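Local coordinates for probable oxidoreductase protein (Rhizobium etli, PDB 4FB5), which probably acts as a nucleotide-dependent oxidoreductase of the GFO/IDH/MocA family, with an NAD-binding Rossmann fold and a sheet-based C-terminal domain, at residues 161-166 and 219-224; 173-178 and 284-289; 303-308 and 316-321. All blocks are in the same frame, centred on the assembly; numbering follows the deposited sequence.

How the contacts relate
From the N terminus, the first segments of contacts 1 and 2 come in quick succession, helix 158-168 and then strand 175-183. Contact 1 closes when helix 206-221 comes back to helix 158-168, and contact 2 closes later, when strand 281-288 pairs with strand 175-183, so the two loops cross. Contact 3 follows in series as a local hairpin, strands 302-307 and 316-321, at the edge of the same mixed sheet within this chain. The helices of contact 1, with Phe222 just past the second, lie against this sheet: Phe222 packs on Val175 and Val178, Ile163 on Ile286, and Leu166 on Phe303 and Leu305. Contacts 2 and 3, with centres about 14 Å apart, do not touch.

Contact 1: residues 161-166 and 219-224; sequences RHIRKL and WYLFGH
Tyr220, in the last turn of helix 206-221, lays its ring beside helix 158-168, the two helices packing side by side on one face of the mixed sheet of the C-terminal domain. The aliphatic part of Arg164 crosses the ring at about a right angle. Arg164 CD sits over one face, 3.5 Å from the centroid of the Tyr220 ring and displaced toward the rim, a CH-pi contact. A chi1 of -173°, which puts CG opposite the backbone N, carries the ring toward helix 158-168, where Tyr220 OH lies 3.5 Å from Arg161 CB. The Arg161 NE is held elsewhere, by the carbonyl of Gln156. The backbone of Tyr220 is used as well: Arg164 NH1 donates to Tyr220 O at 3.0 Å, the N-H pointing at the oxygen with an angle of 161° and the oxygen lying in the guanidinium plane. A bend at chi3 of Arg164 (103°) turns the guanidinium back to this carbonyl. Leu221 comes next and pushes CD2 against the other helix, 3.5 Å from Arg164 CA and 4.0 Å from Ile163 CG2, while its side chain also touches Leu284 of the sheet. Phe222 then leaves helical geometry. Arg164 therefore serves two chemistries at once, its CD resting on an aromatic face and its charged end binding a carbonyl at the C-terminal end of a helix, where the helix dipole would probably favour a cation.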
loop_
_atom_site.group_PDB
_atom_site.type_symbol
_atom_site.label_atom_id
_atom_site.label_comp_id
_atom_site.label_asym_id
_atom_site.label_seq_id
_atom_site.Cartn_x
_atom_site.Cartn_y
_atom_site.Cartn_z
ATOM N N ARG A 161 -8.607 -14.869 14.064
ATOM C CA ARG A 161 -8.820 -15.135 15.504
ATOM C C ARG A 161 -8.355 -13.947 16.352
ATOM O O ARG A 161 -8.997 -13.602 17.348
ATOM C CB ARG A 161 -8.254 -16.469 16.057
ATOM C CG ARG A 161 -7.527 -17.403 15.104
ATOM C CD ARG A 161 -8.451 -18.497 14.535
ATOM N NE ARG A 161 -7.855 -19.845 14.552
ATOM C CZ ARG A 161 -8.065 -20.763 15.521
ATOM N NH1 ARG A 161 -8.837 -20.502 16.581
ATOM N NH2 ARG A 161 -7.490 -21.959 15.450
ATOM N N HIS A 162 -7.276 -13.295 15.940
ATOM C CA HIS A 162 -6.883 -12.123 16.640
ATOM C C HIS A 162 -7.826 -10.973 16.445
ATOM O O HIS A 162 -7.950 -10.162 17.326
ATOM C CB HIS A 162 -5.496 -11.705 16.284
ATOM C CG HIS A 162 -4.874 -10.816 17.314
ATOM N ND1 HIS A 162 -4.644 -11.233 18.612
ATOM C CD2 HIS A 162 -4.431 -9.540 17.242
ATOM C CE1 HIS A 162 -4.084 -10.252 19.293
ATOM N NE2 HIS A 162 -3.940 -9.216 18.485
ATOM N N ILE A 163 -8.495 -10.872 15.297
ATOM C CA ILE A 163 -9.501 -9.823 15.145
ATOM C C ILE A 163 -10.650 -10.018 16.135
ATOM O O ILE A 163 -11.049 -9.071 16.838
ATOM C CB ILE A 163 -9.989 -9.661 13.702
ATOM C CG1 ILE A 163 -8.852 -8.989 12.912
ATOM C CG2 ILE A 163 -11.202 -8.753 13.654
ATOM C CD1 ILE A 163 -8.888 -9.060 11.376
ATOM N N ARG A 164 -11.140 -11.247 16.214
ATOM C CA ARG A 164 -12.223 -11.599 17.136
ATOM C C ARG A 164 -11.871 -11.237 18.551
ATOM O O ARG A 164 -12.672 -10.607 19.220
ATOM C CB ARG A 164 -12.482 -13.072 17.107
ATOM C CG ARG A 164 -13.859 -13.412 17.455
ATOM C CD ARG A 164 -14.018 -14.879 17.314
ATOM N NE ARG A 164 -14.018 -15.537 18.607
ATOM C CZ ARG A 164 -15.123 -15.970 19.202
ATOM N NH1 ARG A 164 -16.310 -15.805 18.632
ATOM N NH2 ARG A 164 -15.037 -16.561 20.368
ATOM N N LYS A 165 -10.664 -11.614 18.977
ATOM C CA LYS A 165 -10.173 -11.274 20.293
ATOM C C LYS A 165 -10.143 -9.753 20.562
ATOM O O LYS A 165 -10.751 -9.293 21.549
ATOM C CB LYS A 165 -8.805 -11.912 20.552
ATOM C CG LYS A 165 -8.207 -11.721 21.986
ATOM C CD LYS A 165 -6.885 -12.537 22.155
ATOM C CE LYS A 165 -5.941 -11.946 23.219
ATOM N NZ LYS A 165 -6.593 -11.812 24.594
ATOM N N LEU A 166 -9.470 -8.970 19.724
ATOM C CA LEU A 166 -9.543 -7.520 19.922
ATOM C C LEU A 166 -10.992 -6.995 20.034
ATOM O O LEU A 166 -11.317 -6.220 20.939
ATOM C CB LEU A 166 -8.837 -6.763 18.814
ATOM C CG LEU A 166 -7.403 -7.132 18.494
ATOM C CD1 LEU A 166 -6.924 -6.313 17.304
ATOM C CD2 LEU A 166 -6.592 -6.853 19.683
ATOM N N TRP A 219 -20.286 -14.266 11.197
ATOM C CA TRP A 219 -20.860 -15.166 12.147
ATOM C C TRP A 219 -19.863 -15.312 13.247
ATOM O O TRP A 219 -20.151 -15.053 14.410
ATOM C CB TRP A 219 -21.154 -16.536 11.538
ATOM C CG TRP A 219 -21.493 -17.496 12.606
ATOM C CD1 TRP A 219 -22.671 -17.547 13.307
ATOM C CD2 TRP A 219 -20.630 -18.497 13.203
ATOM N NE1 TRP A 219 -22.612 -18.535 14.279
ATOM C CE2 TRP A 219 -21.383 -19.144 14.225
ATOM C CE3 TRP A 219 -19.331 -18.955 12.932
ATOM C CZ2 TRP A 219 -20.868 -20.212 14.986
ATOM C CZ3 TRP A 219 -18.820 -20.024 13.690
ATOM C CH2 TRP A 219 -19.591 -20.625 14.716
ATOM N N TYR A 220 -18.670 -15.738 12.859
ATOM C CA TYR A 220 -17.523 -15.914 13.763
ATOM C C TYR A 220 -17.274 -14.721 14.663
ATOM O O TYR A 220 -17.026 -14.876 15.856
ATOM C CB TYR A 220 -16.299 -16.116 12.924
ATOM C CG TYR A 220 -15.089 -16.473 13.695
ATOM C CD1 TYR A 220 -15.045 -17.649 14.462
ATOM C CD2 TYR A 220 -13.958 -15.667 13.638
ATOM C CE1 TYR A 220 -13.900 -17.977 15.170
ATOM C CE2 TYR A 220 -12.835 -15.975 14.337
ATOM C CZ TYR A 220 -12.799 -17.129 15.097
ATOM O OH TYR A 220 -11.656 -17.427 15.793
ATOM N N LEU A 221 -17.345 -13.532 14.074
ATOM C CA LEU A 221 -17.064 -12.285 14.770
ATOM C C LEU A 221 -18.251 -11.740 15.601
ATOM O O LEU A 221 -18.048 -11.177 16.689
ATOM C CB LEU A 221 -16.640 -11.233 13.745
ATOM C CG LEU A 221 -15.244 -11.446 13.164
ATOM C CD1 LEU A 221 -14.945 -10.461 12.018
ATOM C CD2 LEU A 221 -14.229 -11.300 14.257
ATOM N N PHE A 222 -19.474 -11.897 15.087
ATOM C CA PHE A 222 -20.623 -11.222 15.647
ATOM C C PHE A 222 -21.778 -12.173 15.908
ATOM O O PHE A 222 -22.079 -12.520 17.051
ATOM C CB PHE A 222 -21.056 -10.081 14.718
ATOM C CG PHE A 222 -19.986 -9.026 14.523
ATOM C CD1 PHE A 222 -19.520 -8.290 15.609
ATOM C CD2 PHE A 222 -19.407 -8.819 13.262
ATOM C CE1 PHE A 222 -18.520 -7.337 15.439
ATOM C CE2 PHE A 222 -18.410 -7.886 13.063
ATOM C CZ PHE A 222 -17.958 -7.134 14.144
ATOM N N GLY A 223 -22.432 -12.566 14.830
ATOM C CA GLY A 223 -23.341 -13.659 14.846
ATOM C C GLY A 223 -24.113 -13.611 13.553
ATOM O O GLY A 223 -23.633 -13.056 12.546
ATOM N N HIS A 224 -25.301 -14.210 13.592
ATOM C CA HIS A 224 -26.130 -14.412 12.429
ATOM C C HIS A 224 -26.839 -13.145 11.910
ATOM O O HIS A 224 -26.840 -12.112 12.555
ATOM C CB HIS A 224 -27.107 -15.542 12.715
ATOM C CG HIS A 224 -26.491 -16.903 12.629
ATOM N ND1 HIS A 224 -25.997 -17.426 11.450
ATOM C CD2 HIS A 224 -26.303 -17.859 13.571
ATOM C CE1 HIS A 224 -25.520 -18.639 11.667
ATOM N NE2 HIS A 224 -25.703 -18.932 12.947
#

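Contact 2: residues 173-178 and 284-289; sequences GRVNHV and LQIYGS
A classic beta bulge, with Asn176 and His177 both facing Tyr287, interrupts the antiparallel pairing of strands 175-183 and 281-288 in the large mixed sheet of the C-terminal domain. Tyr287 O takes both bulge amides, Asn176 N at 2.8 Å and His177 N at 3.2 Å, each donor in the carbonyl plane. Past the bulge the strands resume regular pairing, and Tyr287 N returns a bond to His177 O at 2.9 Å. The register has slipped by one residue: Val175 stands across from Gly288, but Val178 from Ile286. On the face bearing the valines, which helix 158-168 covers, Ile286 CG2 meets Val175 CG1 at 3.8 Å and lies near Val178 CG2. On the other face the His177 and Tyr287 side chains run side by side, pointing the same way. Their polar ends look elsewhere: His177 NE2 pairs with Arg179 and ND1 with the carbonyl of Ser266, while Tyr287 OH is bonded to Arg278 of the third subunit, tying this face into the assembly. Two hydrogen bonds join Arg174 and Ser289, just outside the paired strands. Ser289 N donates to Arg174 O at 3.0 Å from above the carbonyl plane, and Ser289 OG, set between its own backbone N and carbonyl carbon (chi1 56°), accepts from Arg174 N at 3.2 Å.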
loop_
_atom_site.group_PDB
_atom_site.type_symbol
_atom_site.label_atom_id
_atom_site.label_comp_id
_atom_site.label_asym_id
_atom_site.label_seq_id
_atom_site.Cartn_x
_atom_site.Cartn_y
_atom_site.Cartn_z
ATOM N N GLY A 173 -14.294 -0.651 21.085
ATOM C CA GLY A 173 -15.558 -0.156 21.646
ATOM C C GLY A 173 -16.698 -0.990 21.088
ATOM O O GLY A 173 -16.524 -2.184 20.772
ATOM N N ARG A 174 -17.867 -0.374 20.979
ATOM C CA ARG A 174 -19.057 -1.075 20.473
ATOM C C ARG A 174 -19.056 -0.863 18.963
ATOM O O ARG A 174 -18.966 0.290 18.503
ATOM C CB ARG A 174 -20.365 -0.526 21.108
ATOM C CG ARG A 174 -21.708 -0.975 20.416
ATOM C CD ARG A 174 -23.036 -0.680 21.233
ATOM N NE ARG A 174 -22.768 -0.662 22.681
ATOM C CZ ARG A 174 -22.946 -1.689 23.529
ATOM N NH1 ARG A 174 -23.452 -2.851 23.100
ATOM N NH2 ARG A 174 -22.638 -1.546 24.828
ATOM N N VAL A 175 -19.118 -1.971 18.222
ATOM C CA VAL A 175 -19.147 -1.983 16.769
ATOM C C VAL A 175 -20.479 -1.415 16.320
ATOM O O VAL A 175 -21.474 -1.888 16.792
ATOM C CB VAL A 175 -18.925 -3.412 16.263
ATOM C CG1 VAL A 175 -19.131 -3.510 14.777
ATOM C CG2 VAL A 175 -17.494 -3.874 16.646
ATOM N N ASN A 176 -20.463 -0.362 15.491
ATOM C CA ASN A 176 -21.634 0.299 14.941
ATOM C C ASN A 176 -21.871 -0.225 13.503
ATOM O O ASN A 176 -23.004 -0.571 13.163
ATOM C CB ASN A 176 -21.447 1.825 14.731
ATOM C CG ASN A 176 -20.674 2.530 15.840
ATOM O OD1 ASN A 176 -21.053 2.483 17.030
ATOM N ND2 ASN A 176 -19.621 3.262 15.461
ATOM N N HIS A 177 -20.818 -0.225 12.665
ATOM C CA HIS A 177 -20.917 -0.467 11.228
ATOM C C HIS A 177 -19.917 -1.492 10.701
ATOM O O HIS A 177 -18.769 -1.564 11.138
ATOM C CB HIS A 177 -20.666 0.837 10.527
ATOM C CG HIS A 177 -20.811 0.777 9.047
ATOM N ND1 HIS A 177 -21.791 0.046 8.423
ATOM C CD2 HIS A 177 -20.138 1.419 8.061
ATOM C CE1 HIS A 177 -21.703 0.216 7.115
ATOM N NE2 HIS A 177 -20.712 1.052 6.870
ATOM N N VAL A 178 -20.332 -2.293 9.747
ATOM C CA VAL A 178 -19.410 -3.275 9.191
ATOM C C VAL A 178 -19.583 -3.415 7.700
ATOM O O VAL A 178 -20.689 -3.562 7.258
ATOM C CB VAL A 178 -19.591 -4.653 9.818
ATOM C CG1 VAL A 178 -18.725 -5.674 9.091
ATOM C CG2 VAL A 178 -19.273 -4.599 11.291
ATOM N N LEU A 284 -12.624 -6.627 4.657
ATOM C CA LEU A 284 -13.486 -6.454 5.789
ATOM C C LEU A 284 -13.111 -5.187 6.518
ATOM O O LEU A 284 -11.942 -4.984 6.814
ATOM C CB LEU A 284 -13.333 -7.680 6.646
ATOM C CG LEU A 284 -13.885 -7.688 8.043
ATOM C CD1 LEU A 284 -15.355 -7.613 7.937
ATOM C CD2 LEU A 284 -13.447 -9.013 8.659
ATOM N N GLN A 285 -14.081 -4.305 6.726
ATOM C CA GLN A 285 -13.856 -3.094 7.512
ATOM C C GLN A 285 -14.834 -3.064 8.674
ATOM O O GLN A 285 -16.034 -3.251 8.486
ATOM C CB GLN A 285 -14.009 -1.816 6.685
ATOM C CG GLN A 285 -13.260 -1.803 5.353
ATOM C CD GLN A 285 -13.814 -0.715 4.403
ATOM O OE1 GLN A 285 -14.503 -1.017 3.395
ATOM N NE2 GLN A 285 -13.540 0.565 4.741
ATOM N N ILE A 286 -14.321 -2.857 9.880
ATOM C CA ILE A 286 -15.150 -2.859 11.089
ATOM C C ILE A 286 -15.072 -1.539 11.836
ATOM O O ILE A 286 -14.007 -1.088 12.139
ATOM C CB ILE A 286 -14.697 -3.913 12.045
ATOM C CG1 ILE A 286 -14.552 -5.255 11.332
ATOM C CG2 ILE A 286 -15.665 -3.980 13.200
ATOM C CD1 ILE A 286 -13.756 -6.270 12.169
ATOM N N TYR A 287 -16.185 -0.915 12.161
ATOM C CA TYR A 287 -16.098 0.411 12.780
ATOM C C TYR A 287 -16.819 0.452 14.124
ATOM O O TYR A 287 -18.027 0.130 14.201
ATOM C CB TYR A 287 -16.608 1.507 11.859
ATOM C CG TYR A 287 -15.817 1.683 10.586
ATOM C CD1 TYR A 287 -14.636 2.391 10.563
ATOM C CD2 TYR A 287 -16.275 1.178 9.394
ATOM C CE1 TYR A 287 -13.912 2.549 9.367
ATOM C CE2 TYR A 287 -15.561 1.321 8.212
ATOM C CZ TYR A 287 -14.387 2.006 8.202
ATOM O OH TYR A 287 -13.682 2.160 7.011
ATOM N N GLY A 288 -16.077 0.837 15.166
ATOM C CA GLY A 288 -16.592 0.958 16.506
ATOM C C GLY A 288 -16.469 2.344 17.108
ATOM O O GLY A 288 -15.952 3.258 16.517
ATOM N N SER A 289 -16.953 2.504 18.320
ATOM C CA SER A 289 -16.944 3.815 18.945
ATOM C C SER A 289 -15.584 4.190 19.513
ATOM O O SER A 289 -15.377 5.352 19.882
ATOM C CB SER A 289 -17.996 3.876 20.027
ATOM O OG SER A 289 -17.764 2.846 20.930
#

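Contact 3: residues 303-308 and 316-321; sequences FELYQA and GFRKIL
Phe317 offers one ring face to Tyr306 across the beta hairpin of strands 302-307 and 316-321: Tyr306 CB lies over it, 3.7 Å from the Phe317 centroid, in a CH-pi contact, and the Tyr306 ring turns its edge to the Phe317 face in an edge-to-face pair, planes 64° apart. Leu305 N lies at the Phe317 rim, in its plane. Were Phe317 replaced by an alanine, Tyr306 would probably lose its aromatic neighbour and a gap would open beside the tyrosine, whose OH is tied to Gln315 and to Lys279 of the third subunit. Glu304 OE1 approaches Phe317 CB at 3.6 Å. Paired backbone bonds hold the strands: Arg318 N to Leu305 O at 2.7 Å and Leu305 N to Arg318 O at 2.9 Å, then Ile320 N to Phe303 O at 2.9 Å. Residues 317-319 also pair with a strand of the second subunit, continuing the sheet across that interface. On the face turned to helix 158-168, Phe303 has CG set between the backbone N and the carbonyl carbon (chi1 71°), which lays the ring alongside Ile320, Phe303 CZ meeting Ile320 CD1 at 3.7 Å; that same methyl carbon rests 4.0 Å from Leu305 CB.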
loop_
_atom_site.group_PDB
_atom_site.type_symbol
_atom_site.label_atom_id
_atom_site.label_comp_id
_atom_site.label_asym_id
_atom_site.label_seq_id
_atom_site.Cartn_x
_atom_site.Cartn_y
_atom_site.Cartn_z
ATOM N N PHE A 303 -3.280 -7.111 9.188
ATOM C CA PHE A 303 -4.472 -6.315 9.313
ATOM C C PHE A 303 -4.092 -5.000 9.892
ATOM O O PHE A 303 -3.000 -4.822 10.339
ATOM C CB PHE A 303 -5.539 -6.988 10.126
ATOM C CG PHE A 303 -5.226 -7.064 11.556
ATOM C CD1 PHE A 303 -5.895 -6.224 12.472
ATOM C CD2 PHE A 303 -4.288 -7.987 12.016
ATOM C CE1 PHE A 303 -5.605 -6.276 13.824
ATOM C CE2 PHE A 303 -3.993 -8.062 13.358
ATOM C CZ PHE A 303 -4.659 -7.203 14.279
ATOM N N GLU A 304 -5.013 -4.067 9.818
ATOM C CA GLU A 304 -4.752 -2.709 10.192
ATOM C C GLU A 304 -5.728 -2.356 11.291
ATOM O O GLU A 304 -6.915 -2.611 11.136
ATOM C CB GLU A 304 -4.967 -1.775 9.002
ATOM C CG GLU A 304 -4.052 -1.963 7.855
ATOM C CD GLU A 304 -4.196 -0.832 6.838
ATOM O OE1 GLU A 304 -3.860 0.330 7.158
ATOM O OE2 GLU A 304 -4.651 -1.092 5.694
ATOM N N LEU A 305 -5.224 -1.779 12.378
ATOM C CA LEU A 305 -6.011 -1.474 13.574
ATOM C C LEU A 305 -5.851 -0.031 14.000
ATOM O O LEU A 305 -4.734 0.431 14.190
ATOM C CB LEU A 305 -5.564 -2.379 14.740
ATOM C CG LEU A 305 -6.033 -1.960 16.142
ATOM C CD1 LEU A 305 -7.449 -2.312 16.314
ATOM C CD2 LEU A 305 -5.245 -2.622 17.243
ATOM N N TYR A 306 -6.965 0.680 14.145
ATOM C CA TYR A 306 -6.933 2.098 14.554
ATOM C C TYR A 306 -7.527 2.304 15.922
ATOM O O TYR A 306 -8.685 1.927 16.143
ATOM C CB TYR A 306 -7.739 2.974 13.616
ATOM C CG TYR A 306 -7.677 4.431 13.986
ATOM C CD1 TYR A 306 -6.865 5.302 13.271
ATOM C CD2 TYR A 306 -8.387 4.938 15.097
ATOM C CE1 TYR A 306 -6.790 6.644 13.580
ATOM C CE2 TYR A 306 -8.344 6.271 15.431
ATOM C CZ TYR A 306 -7.543 7.130 14.664
ATOM O OH TYR A 306 -7.479 8.451 14.968
ATOM N N GLN A 307 -6.765 2.950 16.809
ATOM C CA GLN A 307 -7.224 3.187 18.154
ATOM C C GLN A 307 -7.327 4.622 18.525
ATOM O O GLN A 307 -6.344 5.277 18.601
ATOM C CB GLN A 307 -6.288 2.552 19.097
ATOM C CG GLN A 307 -6.608 1.130 19.266
ATOM C CD GLN A 307 -5.620 0.468 20.186
ATOM O OE1 GLN A 307 -4.545 0.072 19.763
ATOM N NE2 GLN A 307 -5.975 0.356 21.458
ATOM N N ALA A 308 -8.531 5.097 18.807
ATOM C CA ALA A 308 -8.753 6.448 19.258
ATOM C C ALA A 308 -8.214 6.548 20.680
ATOM O O ALA A 308 -8.974 6.542 21.644
ATOM C CB ALA A 308 -10.247 6.743 19.228
ATOM N N GLY A 316 -3.379 6.709 13.804
ATOM C CA GLY A 316 -3.568 6.190 12.512
ATOM C C GLY A 316 -3.586 4.722 12.649
ATOM O O GLY A 316 -3.330 4.165 13.716
ATOM N N PHE A 317 -3.880 4.080 11.539
ATOM C CA PHE A 317 -4.006 2.655 11.536
ATOM C C PHE A 317 -2.693 2.003 11.725
ATOM O O PHE A 317 -1.723 2.411 11.090
ATOM C CB PHE A 317 -4.518 2.266 10.167
ATOM C CG PHE A 317 -5.981 2.323 10.067
ATOM C CD1 PHE A 317 -6.744 1.286 10.562
ATOM C CD2 PHE A 317 -6.605 3.448 9.524
ATOM C CE1 PHE A 317 -8.147 1.335 10.472
ATOM C CE2 PHE A 317 -7.967 3.504 9.436
ATOM C CZ PHE A 317 -8.757 2.400 9.896
ATOM N N ARG A 318 -2.647 0.941 12.510
ATOM C CA ARG A 318 -1.408 0.219 12.559
ATOM C C ARG A 318 -1.451 -1.015 11.760
ATOM O O ARG A 318 -2.358 -1.823 11.932
ATOM C CB ARG A 318 -1.060 -0.157 13.987
ATOM C CG ARG A 318 0.023 0.696 14.552
ATOM C CD ARG A 318 0.460 0.182 15.912
ATOM N NE ARG A 318 -0.740 0.041 16.707
ATOM C CZ ARG A 318 -0.752 0.075 18.013
ATOM N NH1 ARG A 318 0.416 0.225 18.640
ATOM N NH2 ARG A 318 -1.922 -0.050 18.647
ATOM N N LYS A 319 -0.417 -1.205 10.943
ATOM C CA LYS A 319 -0.269 -2.407 10.124
ATOM C C LYS A 319 0.415 -3.509 10.960
ATOM O O LYS A 319 1.623 -3.478 11.210
ATOM C CB LYS A 319 0.508 -2.083 8.842
ATOM C CG LYS A 319 0.566 -3.239 7.787
ATOM C CD LYS A 319 0.646 -2.659 6.367
ATOM C CE LYS A 319 1.962 -2.910 5.738
ATOM N NZ LYS A 319 2.231 -2.005 4.558
ATOM N N ILE A 320 -0.368 -4.471 11.403
ATOM C CA ILE A 320 0.140 -5.508 12.273
ATOM C C ILE A 320 0.359 -6.817 11.531
ATOM O O ILE A 320 -0.601 -7.376 10.998
ATOM C CB ILE A 320 -0.873 -5.751 13.396
ATOM C CG1 ILE A 320 -1.047 -4.464 14.194
ATOM C CG2 ILE A 320 -0.450 -6.980 14.290
ATOM C CD1 ILE A 320 -2.175 -4.551 15.148
ATOM N N LEU A 321 1.606 -7.318 11.518
ATOM C CA LEU A 321 1.943 -8.560 10.793
ATOM C C LEU A 321 1.757 -9.861 11.580
ATOM O O LEU A 321 2.129 -9.978 12.784
ATOM C CB LEU A 321 3.337 -8.470 10.222
ATOM C CG LEU A 321 3.633 -7.179 9.418
ATOM C CD1 LEU A 321 5.090 -7.138 8.977
ATOM C CD2 LEU A 321 2.693 -6.907 8.197
#